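Local coordinates for protein type 3 secretion system chaperone PscG (Pseudomonas aeruginosa, PDB 2UWJ) that acts as a type III secretion chaperone that, together with PscE, keeps the needle protein PscF from polymerising prematurely in the bacterial cytoplasm, at residues C[24-27]-C[28-32]; C[47-51]-C[52-56]; C[69-72]-C[73-76]; C[95-99]-C[100-104]; C[103-106]-C[107-111]. All blocks are in the same frame, centred on the assembly; numbering follows the deposited sequence.

Overall arrangement
Contacts 1 to 4 follow one another along an all-helical chain, and contact 5 begins where contact 4 ends. Contact 1 is one stretch of helix 22-34, near one end of the fold; contact 2 is the turn from helix 38-51 into helix 55-59. Contact 3, at the start of helix 71-80, has its centre about 5 Å from the chain's centre and touches contacts 2, 4 and 5, through Trp73, Pro72 and Leu76. Contacts 4 and 5 share Ala103 and Asp104, their centres about 9 Å apart; contact 1 lies across the chain's centre, about 29 to 30 Å from theirs. Such a row of antiparallel helices fits the TPR-like clan, with PscE packed on the contact 1 end.

Contact 1. Residues C[24-27]-C[28-32]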
loop_
_atom_site.group_PDB
_atom_site.type_symbol
_atom_site.label_atom_id
_atom_site.label_comp_id
_atom_site.label_asym_id
_atom_site.label_seq_id
_atom_site.Cartn_x
_atom_site.Cartn_y
_atom_site.Cartn_z
ATOM N N GLU C 24 21.791 8.163 -1.770
ATOM C CA GLU C 24 20.839 8.316 -0.682
ATOM C C GLU C 24 20.208 6.981 -0.277
ATOM O O GLU C 24 20.148 6.651 0.915
ATOM C CB GLU C 24 19.725 9.315 -1.056
ATOM C CG GLU C 24 20.262 10.750 -1.349
ATOM C CD GLU C 24 20.788 10.950 -2.787
ATOM O OE1 GLU C 24 20.811 10.005 -3.591
ATOM O OE2 GLU C 24 21.195 12.078 -3.101
ATOM N N ALA C 25 19.766 6.195 -1.262
ATOM C CA ALA C 25 19.116 4.921 -0.978
ATOM C C ALA C 25 20.078 4.006 -0.252
ATOM O O ALA C 25 19.704 3.327 0.710
ATOM C CB ALA C 25 18.632 4.213 -2.314
ATOM N N LEU C 26 21.319 3.992 -0.721
ATOM C CA LEU C 26 22.348 3.146 -0.114
ATOM C C LEU C 26 22.601 3.511 1.369
ATOM O O LEU C 26 22.743 2.610 2.209
ATOM C CB LEU C 26 23.654 3.234 -0.892
ATOM C CG LEU C 26 24.800 2.354 -0.334
ATOM C CD1 LEU C 26 24.360 0.891 -0.403
ATOM C CD2 LEU C 26 26.136 2.571 -1.131
ATOM N N CYS C 27 22.712 4.805 1.677
ATOM C CA CYS C 27 22.915 5.213 3.076
ATOM C C CYS C 27 21.762 4.716 3.916
ATOM O O CYS C 27 21.936 4.279 5.056
ATOM C CB CYS C 27 22.974 6.750 3.204
ATOM S SG CYS C 27 24.453 7.503 2.503
ATOM N N ILE C 28 20.553 4.769 3.359
ATOM C CA ILE C 28 19.416 4.295 4.141
ATOM C C ILE C 28 19.442 2.788 4.319
ATOM O O ILE C 28 19.143 2.278 5.395
ATOM C CB ILE C 28 18.066 4.751 3.522
ATOM C CG1 ILE C 28 17.956 6.300 3.686
ATOM C CG2 ILE C 28 16.875 4.011 4.250
ATOM C CD1 ILE C 28 16.884 7.002 2.796
ATOM N N ALA C 29 19.827 2.062 3.269
ATOM C CA ALA C 29 19.880 0.605 3.386
ATOM C C ALA C 29 20.888 0.170 4.459
ATOM O O ALA C 29 20.620 -0.767 5.225
ATOM C CB ALA C 29 20.268 -0.042 2.037
ATOM N N GLU C 30 22.049 0.804 4.482
ATOM C CA GLU C 30 23.099 0.455 5.480
ATOM C C GLU C 30 22.572 0.684 6.895
ATOM O O GLU C 30 22.696 -0.177 7.795
ATOM C CB GLU C 30 24.359 1.304 5.254
ATOM C CG GLU C 30 25.122 0.728 4.159
ATOM C CD GLU C 30 26.370 1.537 3.804
ATOM O OE1 GLU C 30 26.832 2.303 4.682
ATOM O OE2 GLU C 30 26.865 1.364 2.655
ATOM N N TRP C 31 21.931 1.822 7.080
ATOM C CA TRP C 31 21.311 2.124 8.390
ATOM C C TRP C 31 20.206 1.098 8.736
ATOM O O TRP C 31 20.140 0.639 9.867
ATOM C CB TRP C 31 20.777 3.545 8.328
ATOM C CG TRP C 31 19.945 3.952 9.476
ATOM C CD1 TRP C 31 20.361 4.229 10.762
ATOM C CD2 TRP C 31 18.556 4.223 9.435
ATOM N NE1 TRP C 31 19.291 4.666 11.512
ATOM C CE2 TRP C 31 18.174 4.673 10.716
ATOM C CE3 TRP C 31 17.584 4.132 8.426
ATOM C CZ2 TRP C 31 16.874 5.027 11.020
ATOM C CZ3 TRP C 31 16.272 4.485 8.724
ATOM C CH2 TRP C 31 15.932 4.931 10.019
ATOM N N LEU C 32 19.341 0.713 7.777
ATOM C CA LEU C 32 18.304 -0.294 8.035
ATOM C C LEU C 32 18.951 -1.626 8.463
ATOM O O LEU C 32 18.404 -2.359 9.291
ATOM C CB LEU C 32 17.425 -0.544 6.792
ATOM C CG LEU C 32 16.455 0.603 6.492
ATOM C CD1 LEU C 32 15.912 0.383 5.067
ATOM C CD2 LEU C 32 15.294 0.617 7.554
#
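Leu26 and Glu30 meet one helical turn apart on helix 22-34, within reach of Arg45 of helix 38-51, which touches both side chains. From CB outward, the Glu30 side chain reaches back over the preceding turn. Its CB lies 3.7 Å from Leu26 O, CG keeps to the same oxygen at 3.6 Å, and CD is still near Leu26 O, at 4.1 Å. With CG beside the backbone N (chi1 -80°) and the chain extended beyond it, the carboxylate is carried obliquely across the leucine, and OE2 ends 3.8 Å from Leu26 CG, with both leucine methyls slightly farther off. The aliphatic part of Leu26 thus rests against a charged oxygen, a van der Waals contact without a polar bond.

Beneath them run four i to i+4 backbone bonds: Ile28 N to Glu24 O, Ala29 N to Ala25 O, Trp31 N to Cys27 O, and Glu30 N to Leu26 O. In the last of these Glu30 N lies 3.0 Å from Leu26 O, with an N-H...O angle of 166°. Ile28 takes another direction: its CG1 lies 3.6 Å from Glu24 O and CD1 follows the same carbonyl, while the side chain reaches Ala13 of helix 4-17. Trp31 starts with CB 3.5 Å from Cys27 O, then swings its indole away, toward Ile6 and Leu9 of helix 4-17 and Ala56 of the PscE chain; a nickel ion lies near this side chain. The arrangement is that of a regular amphipathic alpha-helix in a helical-hairpin array of the TPR-like kind.

Contact 2. Residues C[47-51]-C[52-56]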
loop_
_atom_site.group_PDB
_atom_site.type_symbol
_atom_site.label_atom_id
_atom_site.label_comp_id
_atom_site.label_asym_id
_atom_site.label_seq_id
_atom_site.Cartn_x
_atom_site.Cartn_y
_atom_site.Cartn_z
ATOM N N SER C 47 17.102 -3.033 -5.845
ATOM C CA SER C 47 16.397 -2.124 -6.715
ATOM C C SER C 47 17.355 -1.026 -7.208
ATOM O O SER C 47 17.365 -0.671 -8.412
ATOM C CB SER C 47 15.203 -1.485 -5.986
ATOM O OG SER C 47 14.590 -0.506 -6.812
ATOM N N SER C 48 18.159 -0.486 -6.299
ATOM C CA SER C 48 19.081 0.584 -6.660
ATOM C C SER C 48 20.100 0.075 -7.689
ATOM O O SER C 48 20.352 0.739 -8.688
ATOM C CB SER C 48 19.864 1.078 -5.444
ATOM O OG SER C 48 20.834 2.003 -5.892
ATOM N N LEU C 49 20.667 -1.110 -7.437
ATOM C CA LEU C 49 21.644 -1.666 -8.377
ATOM C C LEU C 49 20.985 -2.001 -9.728
ATOM O O LEU C 49 21.492 -1.620 -10.790
ATOM C CB LEU C 49 22.309 -2.897 -7.775
ATOM C CG LEU C 49 23.289 -2.589 -6.630
ATOM C CD1 LEU C 49 23.608 -3.938 -5.954
ATOM C CD2 LEU C 49 24.630 -1.904 -7.167
ATOM N N ALA C 50 19.838 -2.671 -9.703
ATOM C CA ALA C 50 19.193 -3.046 -10.953
ATOM C C ALA C 50 18.782 -1.802 -11.748
ATOM O O ALA C 50 18.927 -1.793 -12.989
ATOM C CB ALA C 50 17.977 -3.939 -10.724
ATOM N N ASN C 51 18.284 -0.764 -11.057
ATOM C CA ASN C 51 17.862 0.456 -11.745
ATOM C C ASN C 51 19.069 1.273 -12.284
ATOM O O ASN C 51 18.895 2.161 -13.085
ATOM C CB ASN C 51 16.937 1.313 -10.866
ATOM C CG ASN C 51 15.510 0.747 -10.833
ATOM O OD1 ASN C 51 14.950 0.420 -11.901
ATOM N ND2 ASN C 51 14.930 0.569 -9.621
ATOM N N GLN C 52 20.277 0.953 -11.845
ATOM C CA GLN C 52 21.474 1.612 -12.395
ATOM C C GLN C 52 22.015 0.771 -13.561
ATOM O O GLN C 52 23.031 1.126 -14.180
ATOM C CB GLN C 52 22.605 1.660 -11.365
ATOM C CG GLN C 52 22.334 2.560 -10.251
ATOM C CD GLN C 52 23.455 2.555 -9.238
ATOM O OE1 GLN C 52 24.567 3.043 -9.503
ATOM N NE2 GLN C 52 23.172 2.016 -8.055
ATOM N N GLY C 53 21.382 -0.372 -13.812
ATOM C CA GLY C 53 21.879 -1.282 -14.840
ATOM C C GLY C 53 23.008 -2.180 -14.323
ATOM O O GLY C 53 23.644 -2.893 -15.108
ATOM N N ARG C 54 23.256 -2.198 -13.008
ATOM C CA ARG C 54 24.338 -3.033 -12.437
ATOM C C ARG C 54 23.764 -4.370 -12.087
ATOM O O ARG C 54 23.636 -4.744 -10.876
ATOM C CB ARG C 54 24.883 -2.363 -11.190
ATOM C CG ARG C 54 25.647 -1.097 -11.503
ATOM C CD ARG C 54 26.756 -1.105 -10.448
ATOM N NE ARG C 54 26.565 0.020 -9.612
ATOM C CZ ARG C 54 27.123 0.280 -8.443
ATOM N NH1 ARG C 54 28.007 -0.508 -7.820
ATOM N NH2 ARG C 54 26.727 1.403 -7.896
ATOM N N TYR C 55 23.387 -5.087 -13.131
ATOM C CA TYR C 55 22.707 -6.369 -12.995
ATOM C C TYR C 55 23.476 -7.496 -12.322
ATOM O O TYR C 55 22.870 -8.284 -11.553
ATOM C CB TYR C 55 22.202 -6.876 -14.378
ATOM C CG TYR C 55 21.361 -5.844 -15.152
ATOM C CD1 TYR C 55 20.172 -5.319 -14.599
ATOM C CD2 TYR C 55 21.795 -5.332 -16.415
ATOM C CE1 TYR C 55 19.423 -4.307 -15.246
ATOM C CE2 TYR C 55 21.048 -4.325 -17.072
ATOM C CZ TYR C 55 19.872 -3.821 -16.489
ATOM O OH TYR C 55 19.133 -2.858 -17.139
ATOM N N GLN C 56 24.771 -7.628 -12.660
ATOM C CA GLN C 56 25.606 -8.668 -12.078
ATOM C C GLN C 56 25.774 -8.455 -10.572
ATOM O O GLN C 56 25.731 -9.400 -9.800
ATOM C CB GLN C 56 26.980 -8.739 -12.804
ATOM C CG GLN C 56 26.932 -9.603 -14.093
ATOM C CD GLN C 56 26.703 -11.114 -13.821
ATOM O OE1 GLN C 56 26.528 -11.562 -12.663
ATOM N NE2 GLN C 56 26.708 -11.906 -14.899
HETATM O O HOH W 1 17.706 -1.430 -15.465
#
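Leu49 and Arg54 are turned so that the leucine methyl CD2 sits over the middle of one guanidinium face, 3.6 Å from Arg54 CZ. The arginine chain is bent at chi2 and chi3, which folds the flat group back across the leucine. In its own plane, the guanidinium offers NH2 to Gln52 OE1 (3.2 Å, N-H...O angle 174°), so an apolar face contact and an edge-on bond together limit its rotation, while NH1 makes a salt bridge with Glu57.

The other end of the Gln52 amide points to the helix: NE2 makes weak bonds of 3.2 Å to both Ser48 O and Ser48 OG. That hydroxyl has His22 as its stronger partner.

Leu49 O is gripped by two backbone donors arriving from opposite faces of its plane, Arg54 N at 2.9 Å and Gln52 N. With Gly53 at positive phi (83°), the chain leaves helix 38-51 by a Schellman motif, whose 6-to-1 bond is that of Arg54 N to Leu49 O, and Gly53 N closes on Ala50 O at 3.0 Å.

Tyr55 lies with one ring face over Gly53 O and CE1 3.4 Å from Ala50 O; water 1 donates to Ala50 O (2.8 Å) and is hydrogen-bonded to Tyr55 OH. His80 stacks on the ring from elsewhere in the chain. Chemically, Ser48 O, Leu49 O and Ala50 O take bonds from turn amides and a water, with only weak help from the Gln52 amide, while Gln52 OE1 and Glu57 share the arginine between them and probably stabilise its positive charge.

Contact 3. Residues C[69-72]-C[73-76]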
loop_
_atom_site.group_PDB
_atom_site.type_symbol
_atom_site.label_atom_id
_atom_site.label_comp_id
_atom_site.label_asym_id
_atom_site.label_seq_id
_atom_site.Cartn_x
_atom_site.Cartn_y
_atom_site.Cartn_z
ATOM N N ALA C 69 10.214 -12.940 -1.903
ATOM C CA ALA C 69 9.664 -11.732 -2.518
ATOM C C ALA C 69 10.722 -10.969 -3.350
ATOM O O ALA C 69 10.359 -10.051 -4.068
ATOM C CB ALA C 69 9.091 -10.798 -1.424
ATOM N N LEU C 70 12.010 -11.288 -3.163
ATOM C CA LEU C 70 13.079 -10.629 -3.904
ATOM C C LEU C 70 13.361 -11.341 -5.233
ATOM O O LEU C 70 14.005 -10.750 -6.130
ATOM C CB LEU C 70 14.394 -10.572 -3.099
ATOM C CG LEU C 70 14.291 -9.818 -1.768
ATOM C CD1 LEU C 70 15.658 -9.855 -1.082
ATOM C CD2 LEU C 70 13.797 -8.347 -2.008
ATOM N N GLU C 71 12.851 -12.570 -5.381
ATOM C CA GLU C 71 13.132 -13.353 -6.617
ATOM C C GLU C 71 12.797 -12.640 -7.956
ATOM O O GLU C 71 13.536 -12.793 -8.906
ATOM C CB GLU C 71 12.466 -14.731 -6.569
ATOM C CG GLU C 71 13.094 -15.682 -5.533
ATOM C CD GLU C 71 14.466 -16.175 -6.026
ATOM O OE1 GLU C 71 14.533 -16.596 -7.205
ATOM O OE2 GLU C 71 15.450 -16.103 -5.272
ATOM N N PRO C 72 11.660 -11.909 -8.039
ATOM C CA PRO C 72 11.374 -11.233 -9.311
ATOM C C PRO C 72 12.523 -10.322 -9.786
ATOM O O PRO C 72 12.730 -10.189 -10.986
ATOM C CB PRO C 72 10.100 -10.419 -9.013
ATOM C CG PRO C 72 9.356 -11.354 -7.973
ATOM C CD PRO C 72 10.516 -11.803 -7.089
ATOM N N TRP C 73 13.209 -9.650 -8.846
ATOM C CA TRP C 73 14.303 -8.773 -9.201
ATOM C C TRP C 73 15.415 -9.561 -9.870
ATOM O O TRP C 73 16.011 -9.056 -10.840
ATOM C CB TRP C 73 14.887 -8.046 -7.977
ATOM C CG TRP C 73 13.857 -7.215 -7.325
ATOM C CD1 TRP C 73 12.961 -7.601 -6.344
ATOM C CD2 TRP C 73 13.568 -5.848 -7.621
ATOM N NE1 TRP C 73 12.130 -6.531 -6.012
ATOM C CE2 TRP C 73 12.495 -5.446 -6.782
ATOM C CE3 TRP C 73 14.119 -4.913 -8.519
ATOM C CZ2 TRP C 73 11.971 -4.138 -6.820
ATOM C CZ3 TRP C 73 13.584 -3.607 -8.547
ATOM C CH2 TRP C 73 12.543 -3.241 -7.715
ATOM N N PHE C 74 15.711 -10.765 -9.392
ATOM C CA PHE C 74 16.772 -11.569 -10.035
ATOM C C PHE C 74 16.322 -12.011 -11.457
ATOM O O PHE C 74 17.147 -11.981 -12.381
ATOM C CB PHE C 74 17.169 -12.773 -9.157
ATOM C CG PHE C 74 17.537 -12.369 -7.740
ATOM C CD1 PHE C 74 18.326 -11.246 -7.514
ATOM C CD2 PHE C 74 17.068 -13.107 -6.633
ATOM C CE1 PHE C 74 18.662 -10.845 -6.181
ATOM C CE2 PHE C 74 17.393 -12.722 -5.317
ATOM C CZ PHE C 74 18.180 -11.600 -5.091
ATOM N N ALA C 75 15.050 -12.407 -11.627
ATOM C CA ALA C 75 14.535 -12.734 -12.981
ATOM C C ALA C 75 14.740 -11.473 -13.902
ATOM O O ALA C 75 15.191 -11.575 -15.054
ATOM C CB ALA C 75 13.037 -13.039 -12.926
ATOM N N LEU C 76 14.409 -10.292 -13.388
ATOM C CA LEU C 76 14.518 -9.071 -14.232
ATOM C C LEU C 76 15.983 -8.860 -14.629
ATOM O O LEU C 76 16.272 -8.455 -15.783
ATOM C CB LEU C 76 13.992 -7.818 -13.504
ATOM C CG LEU C 76 12.430 -7.766 -13.386
ATOM C CD1 LEU C 76 12.011 -6.674 -12.403
ATOM C CD2 LEU C 76 11.805 -7.538 -14.735
HETATM O O HOH W 2 10.042 -7.341 -4.154
#
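A 3-10 turn at Ala69-Leu70 leads into the helix that holds Pro72 to Leu76, where Ala75 N bonds to Glu71 O at 3.1 Å (167°) and Leu76 N to Pro72 O, while the earlier link from Trp73 N to Leu70 O is weak.

Two aromatic rings leave this first turn and are met differently by Leu70 O. Trp73 brings its edge: CD1 lies 3.3 Å from Leu70 O. Phe74 instead sets a face above the same oxygen, which is offset toward the ring's rim. Leu70 adds apolar contact to both rings, its CD2 near Trp73 CD1 and its CB 4.3 Å from Phe74 CE2.

With CG beside the backbone N (chi1 -60°), the pyrrole edge of the Trp73 indole is turned back toward Ala69, and NE1 donates to water 2 at 2.9 Å; this water lies in the ring plane and in turn donates to Ala69 O at 2.7 Å. The indole packs on Leu43, Ile46 and Ser47 of helix 38-51.

Glu71 is bent at chi2, which lowers its carboxylate to the edge of the Phe74 ring. OE2 stands 3.7 Å from Phe74 CD2, near the ring plane, and the two flat groups are inclined by 70°. An anionic oxygen near the slightly positive ring rim is consistent with a mildly favourable electrostatic contact. Overall, a water satisfies the buried indole N-H, and the carboxylate is paired through OE1 with Arg90 in a salt bridge and also hydrogen-bonded at OE2 by Asn65, which probably offsets its charge in this buried setting.

Contact 4. Residues C[95-99]-C[100-104]; sequences GGSSD and PALAD
Asp99 holds its carboxyl carbon opposite the backbone N (chi1 -180°), which curls OD1 forward over the start of the next helix, within 2.9 Å of Ala101 N. This is the N-cap bond of helix 100-113; the donor reaches OD1 on the anti side, 27° out of the carboxylate plane. Ser97 has the same extended first torsion, and its OG accepts from Asp99 N at 2.9 Å, an ST turn that ties the capping residue to the loop before it. The Ser97 hydroxyl also lies against Leu102, OG being 3.5 Å from CD1, while Ser97 CB meets Leu102 CB.

The backbone of Asp99 serves as well. Its O accepts from Ala103 N at 3.0 Å, nearly straight at 172°, and more weakly from Leu102 N. Pro100 fills the first helical position, which needs no amide donor. Ala103 CB rests 3.8 Å from Gly95 O, and water 3 bridges the end of helix 84-95 to the first turn of helix 100-113, donating to Gly95 O and to Ala103 O (2.9 Å).

The turn connects helix 84-95 to helix 100-113. Leu102 leans from it onto Pro72 at the start of helix 71-80, and Asp99, Ala101 and Leu102 also pack on apolar side chains of another protein chain; Asp104 OD2 has a hydrogen bond to a polar side chain and a salt bridge to a basic one, both of a further chain.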
loop_
_atom_site.group_PDB
_atom_site.type_symbol
_atom_site.label_atom_id
_atom_site.label_comp_id
_atom_site.label_asym_id
_atom_site.label_seq_id
_atom_site.Cartn_x
_atom_site.Cartn_y
_atom_site.Cartn_z
ATOM N N GLY C 95 6.662 -20.115 -10.545
ATOM C CA GLY C 95 5.317 -20.469 -10.976
ATOM C C GLY C 95 4.490 -21.190 -9.931
ATOM O O GLY C 95 3.297 -20.934 -9.809
ATOM N N GLY C 96 5.112 -22.082 -9.166
ATOM C CA GLY C 96 4.391 -22.812 -8.140
ATOM C C GLY C 96 4.365 -22.199 -6.757
ATOM O O GLY C 96 3.969 -22.859 -5.780
ATOM N N SER C 97 4.760 -20.933 -6.644
ATOM C CA SER C 97 4.768 -20.266 -5.343
ATOM C C SER C 97 3.399 -20.185 -4.700
ATOM O O SER C 97 2.398 -19.973 -5.391
ATOM C CB SER C 97 5.244 -18.819 -5.467
ATOM O OG SER C 97 5.187 -18.241 -4.159
ATOM N N SER C 98 3.360 -20.257 -3.370
ATOM C CA SER C 98 2.081 -20.146 -2.658
ATOM C C SER C 98 1.734 -18.649 -2.499
ATOM O O SER C 98 0.603 -18.306 -2.144
ATOM C CB SER C 98 2.150 -20.832 -1.280
ATOM O OG SER C 98 3.087 -20.194 -0.409
ATOM N N ASP C 99 2.698 -17.758 -2.761
ATOM C CA ASP C 99 2.427 -16.304 -2.676
ATOM C C ASP C 99 1.843 -15.942 -4.062
ATOM O O ASP C 99 2.537 -15.997 -5.074
ATOM C CB ASP C 99 3.747 -15.531 -2.409
ATOM C CG ASP C 99 3.528 -14.037 -2.307
ATOM O OD1 ASP C 99 2.563 -13.538 -2.935
ATOM O OD2 ASP C 99 4.306 -13.345 -1.610
ATOM N N PRO C 100 0.560 -15.552 -4.124
ATOM C CA PRO C 100 -0.032 -15.215 -5.413
ATOM C C PRO C 100 0.685 -14.115 -6.180
ATOM O O PRO C 100 0.744 -14.153 -7.414
ATOM C CB PRO C 100 -1.499 -14.895 -5.079
ATOM C CG PRO C 100 -1.430 -14.489 -3.622
ATOM C CD PRO C 100 -0.395 -15.403 -3.013
ATOM N N ALA C 101 1.290 -13.165 -5.469
ATOM C CA ALA C 101 2.006 -12.111 -6.201
ATOM C C ALA C 101 3.241 -12.676 -6.925
ATOM O O ALA C 101 3.556 -12.269 -8.044
ATOM C CB ALA C 101 2.412 -10.948 -5.231
ATOM N N LEU C 102 3.933 -13.619 -6.299
ATOM C CA LEU C 102 5.103 -14.218 -6.932
ATOM C C LEU C 102 4.659 -15.067 -8.120
ATOM O O LEU C 102 5.244 -15.024 -9.204
ATOM C CB LEU C 102 5.865 -15.103 -5.937
ATOM C CG LEU C 102 6.992 -14.526 -5.135
ATOM C CD1 LEU C 102 7.619 -15.659 -4.247
ATOM C CD2 LEU C 102 8.069 -13.931 -6.142
ATOM N N ALA C 103 3.621 -15.867 -7.912
ATOM C CA ALA C 103 3.126 -16.704 -8.988
ATOM C C ALA C 103 2.623 -15.854 -10.166
ATOM O O ALA C 103 2.872 -16.182 -11.350
ATOM C CB ALA C 103 2.004 -17.650 -8.454
ATOM N N ASP C 104 1.918 -14.764 -9.865
ATOM C CA ASP C 104 1.407 -13.905 -10.944
ATOM C C ASP C 104 2.549 -13.162 -11.594
ATOM O O ASP C 104 2.507 -12.909 -12.792
ATOM C CB ASP C 104 0.374 -12.859 -10.452
ATOM C CG ASP C 104 -0.926 -13.490 -9.976
ATOM O OD1 ASP C 104 -1.145 -14.678 -10.324
ATOM O OD2 ASP C 104 -1.714 -12.809 -9.251
HETATM O O HOH W 3 2.400 -18.941 -12.130
#

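Contact 5. Residues C[103-106]-C[107-111]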
loop_
_atom_site.group_PDB
_atom_site.type_symbol
_atom_site.label_atom_id
_atom_site.label_comp_id
_atom_site.label_asym_id
_atom_site.label_seq_id
_atom_site.Cartn_x
_atom_site.Cartn_y
_atom_site.Cartn_z
ATOM N N ALA C 103 3.621 -15.867 -7.912
ATOM C CA ALA C 103 3.126 -16.704 -8.988
ATOM C C ALA C 103 2.623 -15.854 -10.166
ATOM O O ALA C 103 2.872 -16.182 -11.350
ATOM C CB ALA C 103 2.004 -17.650 -8.454
ATOM N N ASP C 104 1.918 -14.764 -9.865
ATOM C CA ASP C 104 1.407 -13.905 -10.944
ATOM C C ASP C 104 2.549 -13.162 -11.594
ATOM O O ASP C 104 2.507 -12.909 -12.792
ATOM C CB ASP C 104 0.374 -12.859 -10.452
ATOM C CG ASP C 104 -0.926 -13.490 -9.976
ATOM O OD1 ASP C 104 -1.145 -14.678 -10.324
ATOM O OD2 ASP C 104 -1.714 -12.809 -9.251
ATOM N N PHE C 105 3.539 -12.729 -10.809
ATOM C CA PHE C 105 4.663 -12.043 -11.477
ATOM C C PHE C 105 5.317 -13.011 -12.488
ATOM O O PHE C 105 5.628 -12.627 -13.612
ATOM C CB PHE C 105 5.753 -11.617 -10.483
ATOM C CG PHE C 105 7.031 -11.126 -11.152
ATOM C CD1 PHE C 105 7.190 -9.781 -11.446
ATOM C CD2 PHE C 105 8.017 -12.032 -11.534
ATOM C CE1 PHE C 105 8.332 -9.321 -12.139
ATOM C CE2 PHE C 105 9.169 -11.601 -12.235
ATOM C CZ PHE C 105 9.320 -10.251 -12.540
ATOM N N ALA C 106 5.547 -14.253 -12.064
ATOM C CA ALA C 106 6.223 -15.241 -12.920
ATOM C C ALA C 106 5.438 -15.571 -14.193
ATOM O O ALA C 106 5.987 -15.549 -15.292
ATOM C CB ALA C 106 6.512 -16.523 -12.118
ATOM N N ALA C 107 4.152 -15.875 -14.034
ATOM C CA ALA C 107 3.286 -16.179 -15.172
ATOM C C ALA C 107 3.214 -14.954 -16.082
ATOM O O ALA C 107 3.301 -15.066 -17.309
ATOM C CB ALA C 107 1.878 -16.562 -14.683
ATOM N N GLY C 108 3.056 -13.764 -15.503
ATOM C CA GLY C 108 2.996 -12.584 -16.353
ATOM C C GLY C 108 4.300 -12.285 -17.108
ATOM O O GLY C 108 4.291 -11.948 -18.302
ATOM N N MET C 109 5.445 -12.434 -16.450
ATOM C CA MET C 109 6.678 -12.097 -17.155
ATOM C C MET C 109 6.955 -13.158 -18.250
ATOM O O MET C 109 7.417 -12.842 -19.336
ATOM C CB MET C 109 7.868 -11.997 -16.192
ATOM C CG MET C 109 9.028 -11.142 -16.799
ATOM S SD MET C 109 10.475 -11.366 -15.820
ATOM C CE MET C 109 11.734 -10.661 -17.025
ATOM N N ARG C 110 6.658 -14.408 -17.946
ATOM C CA ARG C 110 6.858 -15.467 -18.925
ATOM C C ARG C 110 6.001 -15.156 -20.145
ATOM O O ARG C 110 6.456 -15.249 -21.289
ATOM C CB ARG C 110 6.454 -16.809 -18.328
ATOM C CG ARG C 110 6.267 -17.896 -19.360
ATOM C CD ARG C 110 6.409 -19.257 -18.692
ATOM N NE ARG C 110 7.809 -19.528 -18.382
ATOM C CZ ARG C 110 8.260 -20.598 -17.723
ATOM N NH1 ARG C 110 7.403 -21.531 -17.280
ATOM N NH2 ARG C 110 9.583 -20.732 -17.518
ATOM N N ALA C 111 4.758 -14.773 -19.897
ATOM C CA ALA C 111 3.846 -14.448 -20.977
ATOM C C ALA C 111 4.314 -13.249 -21.790
ATOM O O ALA C 111 4.211 -13.234 -23.013
ATOM C CB ALA C 111 2.455 -14.199 -20.424
#
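Met109 and Phe105 make a Met-aromatic contact, SD lying 3.7 Å from Phe105 CZ and 3.8 Å from CE2. The sulfur stands 4.7 Å from the ring centroid, obliquely placed at 58° from the normal. Both side chains put CG anti to the backbone N (chi1 170° for Phe105), which sends them off the helix side by side, pointing the same way, with Met109 CB over one ring face.

The backbone bonds are those of a regular alpha-helix. Ala107 N reaches Ala103 O at 3.0 Å, Gly108 N reaches Asp104 O, Met109 N reaches Phe105 O at 2.9 Å, and Arg110 N reaches Ala106 O.

Of the small side-chain contacts, Arg110 CB lies 3.3 Å from Ala106 O before the chain turns away, and Ala107 CB is 3.5 Å from Ala103 O.

The Phe105-Met109 pair faces helix 71-80, Phe105 on Pro72 and Leu76 and Met109 on Leu76 and Trp79. Helix 84-95 completes the surroundings: Met109 also meets Leu87, Ala106 touches Leu94, and Arg110 touches Leu91 and Ala92.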